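Long-range contact in cytochrome c' (Rubrivivax gelatinosus, PDB 2J8W), which takes part in electron transfer through a high-spin heme c whose iron has no sixth ligand, though its exact function is unknown: residues Ser14-Ile19 against Lys53-Ala58. Sequence-based numbering, arbitrary orientation.
Sequences SAFTLI and KLPLTA. With HEC (heme c), chain C.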
loop_
_atom_site.group_PDB
_atom_site.type_symbol
_atom_site.label_atom_id
_atom_site.label_comp_id
_atom_site.label_asym_id
_atom_site.label_seq_id
_atom_site.Cartn_x
_atom_site.Cartn_y
_atom_site.Cartn_z
ATOM N N SER A 14 7.285 -2.235 -0.055
ATOM C CA SER A 14 6.249 -1.393 -0.644
ATOM C C SER A 14 5.283 -0.897 0.424
ATOM O O SER A 14 4.924 0.282 0.438
ATOM C CB SER A 14 5.516 -2.202 -1.704
ATOM O OG SER A 14 6.344 -2.475 -2.826
ATOM N N ALA A 15 4.811 -1.777 1.305
ATOM C CA ALA A 15 3.924 -1.333 2.356
ATOM C C ALA A 15 4.578 -0.311 3.256
ATOM O O ALA A 15 3.949 0.694 3.608
ATOM C CB ALA A 15 3.382 -2.511 3.133
ATOM N N PHE A 16 5.823 -0.540 3.656
ATOM C CA PHE A 16 6.521 0.441 4.487
ATOM C C PHE A 16 6.671 1.784 3.799
ATOM O O PHE A 16 6.530 2.798 4.451
ATOM C CB PHE A 16 7.889 -0.079 4.927
ATOM C CG PHE A 16 7.836 -1.113 6.024
ATOM C CD1 PHE A 16 7.150 -0.900 7.196
ATOM C CD2 PHE A 16 8.481 -2.336 5.864
ATOM C CE1 PHE A 16 7.131 -1.881 8.213
ATOM C CE2 PHE A 16 8.491 -3.306 6.869
ATOM C CZ PHE A 16 7.818 -3.094 8.028
ATOM N N THR A 17 6.944 1.787 2.499
ATOM C CA THR A 17 7.029 3.054 1.768
ATOM C C THR A 17 5.708 3.823 1.817
ATOM O O THR A 17 5.678 5.007 2.090
ATOM C CB THR A 17 7.464 2.821 0.327
ATOM O OG1 THR A 17 8.816 2.366 0.327
ATOM C CG2 THR A 17 7.348 4.037 -0.558
ATOM N N LEU A 18 4.593 3.125 1.590
ATOM C CA LEU A 18 3.297 3.812 1.645
ATOM C C LEU A 18 2.976 4.283 3.054
ATOM O O LEU A 18 2.463 5.400 3.240
ATOM C CB LEU A 18 2.202 2.904 1.105
ATOM C CG LEU A 18 2.323 2.467 -0.361
ATOM C CD1 LEU A 18 1.040 1.758 -0.754
ATOM C CD2 LEU A 18 2.540 3.534 -1.345
ATOM N N ILE A 19 3.285 3.465 4.063
ATOM C CA ILE A 19 3.080 3.859 5.446
ATOM C C ILE A 19 3.877 5.116 5.746
ATOM O O ILE A 19 3.347 6.077 6.337
ATOM C CB ILE A 19 3.485 2.713 6.402
ATOM C CG1 ILE A 19 2.498 1.551 6.298
ATOM C CG2 ILE A 19 3.629 3.225 7.851
ATOM C CD1 ILE A 19 3.020 0.261 6.928
ATOM N N LYS A 53 -1.203 -3.087 8.871
ATOM C CA LYS A 53 -1.532 -4.506 9.079
ATOM C C LYS A 53 -0.907 -5.416 8.027
ATOM O O LYS A 53 -1.099 -6.635 8.069
ATOM C CB LYS A 53 -3.066 -4.682 9.097
ATOM C CG LYS A 53 -3.699 -3.853 10.246
ATOM C CD LYS A 53 -5.164 -3.733 10.203
ATOM C CE LYS A 53 -5.652 -3.029 11.433
ATOM N NZ LYS A 53 -7.120 -2.850 11.355
ATOM N N LEU A 54 -0.221 -4.829 7.056
ATOM C CA LEU A 54 0.307 -5.586 5.927
ATOM C C LEU A 54 1.791 -6.042 6.033
ATOM O O LEU A 54 2.063 -7.199 5.769
ATOM C CB LEU A 54 0.106 -4.805 4.617
ATOM C CG LEU A 54 -1.317 -4.311 4.341
ATOM C CD1 LEU A 54 -1.394 -3.670 2.991
ATOM C CD2 LEU A 54 -2.300 -5.529 4.483
ATOM N N PRO A 55 2.765 -5.157 6.271
ATOM C CA PRO A 55 4.140 -5.596 6.016
ATOM C C PRO A 55 4.630 -6.694 6.938
ATOM O O PRO A 55 5.524 -7.457 6.557
ATOM C CB PRO A 55 4.952 -4.325 6.202
ATOM C CG PRO A 55 4.091 -3.428 7.083
ATOM C CD PRO A 55 2.683 -3.750 6.702
ATOM N N LEU A 56 4.148 -6.710 8.178
ATOM C CA LEU A 56 4.681 -7.634 9.173
ATOM C C LEU A 56 4.149 -9.044 8.942
ATOM O O LEU A 56 4.640 -9.960 9.570
ATOM C CB LEU A 56 4.514 -7.045 10.594
ATOM C CG LEU A 56 5.264 -5.707 10.778
ATOM C CD1 LEU A 56 4.809 -4.823 11.913
ATOM C CD2 LEU A 56 6.788 -5.957 10.937
ATOM N N THR A 57 3.253 -9.226 7.975
ATOM C CA THR A 57 2.786 -10.515 7.501
ATOM C C THR A 57 3.697 -11.136 6.461
ATOM O O THR A 57 3.481 -12.257 6.024
ATOM C CB THR A 57 1.357 -10.433 6.873
ATOM O OG1 THR A 57 1.392 -9.760 5.606
ATOM C CG2 THR A 57 0.313 -9.769 7.810
ATOM N N ALA A 58 4.738 -10.418 6.075
ATOM C CA ALA A 58 5.593 -10.756 4.900
ATOM C C ALA A 58 7.069 -10.987 5.309
ATOM O O ALA A 58 7.981 -10.774 4.528
ATOM C CB ALA A 58 5.451 -9.693 3.833
HETATM FE FE HEC C . 10.041 0.040 8.899
HETATM C CHA HEC C . 11.785 -0.891 6.091
HETATM C CHB HEC C . 9.241 2.972 7.434
HETATM C CHC HEC C . 7.670 0.627 11.323
HETATM C CHD HEC C . 10.726 -2.985 10.332
HETATM N NA HEC C . 10.419 0.853 7.102
HETATM C C1A HEC C . 11.210 0.359 6.078
HETATM C C2A HEC C . 11.321 1.327 5.019
HETATM C C3A HEC C . 10.612 2.408 5.394
HETATM C C4A HEC C . 10.029 2.114 6.690
HETATM C CMA HEC C . 10.363 3.703 4.620
HETATM C CAA HEC C . 12.119 1.143 3.732
HETATM C CBA HEC C . 11.300 0.475 2.655
HETATM C CGA HEC C . 12.137 0.478 1.338
HETATM O O1A HEC C . 13.198 1.166 1.214
HETATM O O2A HEC C . 11.819 -0.217 0.324
HETATM N NB HEC C . 8.645 1.501 9.293
HETATM C C1B HEC C . 8.623 2.683 8.623
HETATM C C2B HEC C . 7.746 3.585 9.328
HETATM C C3B HEC C . 7.289 2.933 10.404
HETATM C C4B HEC C . 7.846 1.601 10.397
HETATM C CMB HEC C . 7.437 5.041 8.942
HETATM C CAB HEC C . 6.316 3.426 11.463
HETATM C CBB HEC C . 5.147 4.147 11.075
HETATM N NC HEC C . 9.319 -0.971 10.439
HETATM C C1C HEC C . 8.379 -0.555 11.373
HETATM C C2C HEC C . 8.256 -1.493 12.462
HETATM C C3C HEC C . 9.101 -2.517 12.184
HETATM C C4C HEC C . 9.799 -2.193 10.944
HETATM C CMC HEC C . 7.299 -1.333 13.644
HETATM C CAC HEC C . 9.359 -3.815 13.014
HETATM C CBC HEC C . 8.400 -4.280 13.898
HETATM N ND HEC C . 11.060 -1.646 8.311
HETATM C C1D HEC C . 11.273 -2.768 9.115
HETATM C C2D HEC C . 12.163 -3.680 8.433
HETATM C C3D HEC C . 12.467 -3.060 7.155
HETATM C C4D HEC C . 11.751 -1.791 7.121
HETATM C CMD HEC C . 12.669 -5.009 8.954
HETATM C CAD HEC C . 13.297 -3.627 6.038
HETATM C CBD HEC C . 12.368 -4.367 5.061
HETATM C CGD HEC C . 13.196 -5.020 3.963
HETATM O O1D HEC C . 12.933 -6.209 3.668
HETATM O O2D HEC C . 14.084 -4.334 3.340
#
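P55 lies over one face of the F16 ring beside the heme of this four-helix bundle, where helix 5-30 faces the short 3-10 turn that follows helix 38-52. CB of F16 already lies against the porphyrin, 3.5 Å from HEC NA. CG sits anti to the carbonyl carbon (chi1 -76°), which lays the ring over the macrocycle. CD1 then comes within 3.5 Å of the heme iron, while CD2 lies over HEC C4D. Farther out, CE1 approaches HEC NC at 3.3 Å, CE2 lies near HEC ND, and CZ lies over the macrocycle, about equally near HEC NC and HEC ND. One face of the ring thus covers the side of the iron opposite the axial ligand H123, consistent with a heme that has no sixth ligand. Against the other face rests P55, its CB 3.7 Å from the ring centroid and 15° off the normal, a CH-pi contact for which a rigid, flat-sided proline is well suited. At the ring edge L56 CD2 stands 4.2 Å from F16 CZ and also touches the heme's CBC, linking the turn to both; its side chain packs on helix 79-102 as well. Replacing F16 by alanine is likely to uncover the iron's distal side and leave P55 without the ring it packs on. A15, the residue before F16, is small enough to let the turn come close, its CB reaching P55 CD, while its helix packs on the second subunit. One turn on from A15, I19 reaches toward P55 so that CD1 meets the ring's CG at 3.8 Å, while its other branch, CG2, goes to the heme. The turn itself is tied by L54 O, which accepts from both T57 N and, at 2.7 Å, T57 OG1.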